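Local coordinates for protein NH(3)-dependent NAD(+) synthetase (Francisella tularensis subsp. holarctica LVS, PDB 3FIU) that is a member of the NAD synthase family in the HUP clan, an alpha/beta protein that holds adenosine monophosphate and pyrophosphate together with magnesium, at residues A[167-171]-A[172-176]. Numbering follows the deposited sequence.
With POP (pyrophosphate 2-), chain H.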
loop_
_atom_site.group_PDB
_atom_site.type_symbol
_atom_site.label_atom_id
_atom_site.label_comp_id
_atom_site.label_asym_id
_atom_site.label_seq_id
_atom_site.Cartn_x
_atom_site.Cartn_y
_atom_site.Cartn_z
ATOM N N VAL A 167 -6.216 6.688 -15.152
ATOM C CA VAL A 167 -5.834 5.286 -15.376
ATOM C C VAL A 167 -6.422 4.696 -16.684
ATOM O O VAL A 167 -5.925 3.700 -17.178
ATOM C CB VAL A 167 -6.164 4.429 -14.108
ATOM C CG1 VAL A 167 -7.676 4.145 -14.018
ATOM C CG2 VAL A 167 -5.292 3.142 -14.031
ATOM N N ASN A 168 -7.456 5.313 -17.243
ATOM C CA ASN A 168 -7.974 4.910 -18.564
ATOM C C ASN A 168 -7.298 5.629 -19.745
ATOM O O ASN A 168 -7.583 5.315 -20.898
ATOM C CB ASN A 168 -9.489 5.098 -18.658
ATOM C CG ASN A 168 -10.243 4.247 -17.683
ATOM O OD1 ASN A 168 -9.763 3.211 -17.242
ATOM N ND2 ASN A 168 -11.429 4.693 -17.328
ATOM N N LEU A 169 -6.370 6.548 -19.463
ATOM C CA LEU A 169 -5.743 7.365 -20.521
ATOM C C LEU A 169 -4.409 6.852 -21.068
ATOM O O LEU A 169 -3.509 6.462 -20.310
ATOM C CB LEU A 169 -5.531 8.800 -20.007
ATOM C CG LEU A 169 -6.738 9.629 -19.564
ATOM C CD1 LEU A 169 -6.292 10.970 -18.976
ATOM C CD2 LEU A 169 -7.720 9.860 -20.698
ATOM N N LYS A 170 -4.276 6.892 -22.393
ATOM C CA LYS A 170 -3.004 6.635 -23.068
ATOM C C LYS A 170 -2.081 7.811 -22.778
ATOM O O LYS A 170 -2.551 8.917 -22.481
ATOM C CB LYS A 170 -3.210 6.575 -24.584
ATOM C CG LYS A 170 -3.892 5.300 -25.087
ATOM C CD LYS A 170 -4.135 5.401 -26.608
ATOM C CE LYS A 170 -5.352 6.257 -26.923
ATOM N NZ LYS A 170 -5.386 6.703 -28.361
ATOM N N LYS A 171 -0.786 7.589 -22.900
ATOM C CA LYS A 171 0.177 8.649 -22.567
ATOM C C LYS A 171 -0.033 9.890 -23.461
ATOM O O LYS A 171 0.002 11.026 -22.994
ATOM C CB LYS A 171 1.605 8.108 -22.674
ATOM C CG LYS A 171 2.677 9.046 -22.090
ATOM C CD LYS A 171 2.571 9.069 -20.556
ATOM C CE LYS A 171 3.685 9.943 -19.950
ATOM N NZ LYS A 171 3.679 9.835 -18.415
ATOM N N SER A 172 -0.295 9.663 -24.752
ATOM C CA SER A 172 -0.565 10.762 -25.667
ATOM C C SER A 172 -1.788 11.574 -25.242
ATOM O O SER A 172 -1.819 12.803 -25.432
ATOM C CB SER A 172 -0.735 10.243 -27.103
ATOM O OG SER A 172 -1.932 9.489 -27.197
ATOM N N GLN A 173 -2.788 10.912 -24.658
ATOM C CA GLN A 173 -3.957 11.616 -24.168
ATOM C C GLN A 173 -3.659 12.411 -22.901
ATOM O O GLN A 173 -4.220 13.489 -22.700
ATOM C CB GLN A 173 -5.130 10.665 -23.929
ATOM C CG GLN A 173 -5.703 10.117 -25.231
ATOM C CD GLN A 173 -6.642 8.953 -25.026
ATOM O OE1 GLN A 173 -6.510 8.171 -24.063
ATOM N NE2 GLN A 173 -7.586 8.796 -25.958
ATOM N N VAL A 174 -2.778 11.875 -22.057
ATOM C CA VAL A 174 -2.290 12.652 -20.904
ATOM C C VAL A 174 -1.601 13.950 -21.397
ATOM O O VAL A 174 -1.879 15.044 -20.879
ATOM C CB VAL A 174 -1.368 11.815 -19.999
ATOM C CG1 VAL A 174 -0.762 12.683 -18.855
ATOM C CG2 VAL A 174 -2.153 10.589 -19.424
ATOM N N PHE A 175 -0.723 13.827 -22.388
ATOM C CA PHE A 175 -0.053 15.005 -22.940
ATOM C C PHE A 175 -1.042 16.003 -23.563
ATOM O O PHE A 175 -0.886 17.215 -23.412
ATOM C CB PHE A 175 1.020 14.605 -23.939
ATOM C CG PHE A 175 2.326 14.213 -23.310
ATOM C CD1 PHE A 175 2.809 12.922 -23.438
ATOM C CD2 PHE A 175 3.097 15.149 -22.633
ATOM C CE1 PHE A 175 4.042 12.538 -22.888
ATOM C CE2 PHE A 175 4.333 14.770 -22.062
ATOM C CZ PHE A 175 4.796 13.468 -22.189
ATOM N N GLU A 176 -2.056 15.491 -24.263
ATOM C CA GLU A 176 -3.100 16.348 -24.822
ATOM C C GLU A 176 -3.818 17.145 -23.736
ATOM O O GLU A 176 -4.111 18.328 -23.913
ATOM C CB GLU A 176 -4.131 15.534 -25.615
ATOM C CG GLU A 176 -3.645 15.028 -26.933
ATOM C CD GLU A 176 -4.762 14.366 -27.722
ATOM O OE1 GLU A 176 -5.840 15.001 -27.865
ATOM O OE2 GLU A 176 -4.558 13.223 -28.193
HETATM P P1 POP H . 5.019 11.775 -13.451
HETATM O O1 POP H . 4.224 13.009 -13.100
HETATM O O2 POP H . 4.263 10.523 -13.110
HETATM O O3 POP H . 6.393 11.716 -12.802
HETATM O O POP H . 5.193 11.752 -15.065
HETATM P P2 POP H . 6.032 10.612 -15.837
HETATM O O4 POP H . 5.372 9.261 -15.612
HETATM O O5 POP H . 5.862 11.043 -17.265
HETATM O O6 POP H . 7.493 10.595 -15.461
HETATM O O HOH W 1 -7.624 5.923 -23.284
#
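Asn168 and Gln173 share a water at the start of helix 171-180, where one half of a capping box is present, the N3 side chain accepting the N-cap N-H, and a hydrophobic staple closes the turn. The water donates to Asn168 O and to Gln173 OE1, the latter at 2.6 Å, while Asn168 ND2 turns to the C-terminal Phe249 of the second subunit. Leu169, just before the N-cap, forms the staple with Val174: its CB lies 3.9 Å from Val174 CG2. Beyond this pair, Tyr12 of helix 9-25 packs on Leu169, and Val44 of helix 40-51 on Val174. Lys170 is the N-cap, and its backbone N reaches Gln173 OE1 at 3.1 Å. The bond is fairly straight (162°), with the donor tilted 22° from the carbonyl plane. Gln173 reaches back because CG stands beside its own backbone N and the chain then runs extended. OE1 is thus gripped by two donors, a backbone N-H and the water, which probably helps set the rotation of the amide. Over this amide bends the Lys170 chain, bringing CE within 3.5 Å of Gln173 NE2, and its ammonium goes on to a salt bridge with Asp218. The other half of the box is absent, since a lysine N-cap offers no side-chain acceptor; Asp214 instead takes the N-H groups of Lys171 and Ser172. Lys170 O starts the helical bonding, accepting Val174 N at 3.0 Å and, weakly, Gln173 N. In Lys171, the first helical residue, CG anti to the backbone N (chi1 -169°) and a bend at chi2 carry the chain past the Phe175 ring, CG 3.8 Å from Phe175 CE1, to the pyrophosphate. Salt-bridged to Asp41, a magnesium ligand, Lys171 NZ donates weakly to pyrophosphate O4 and at 2.7 Å to O5.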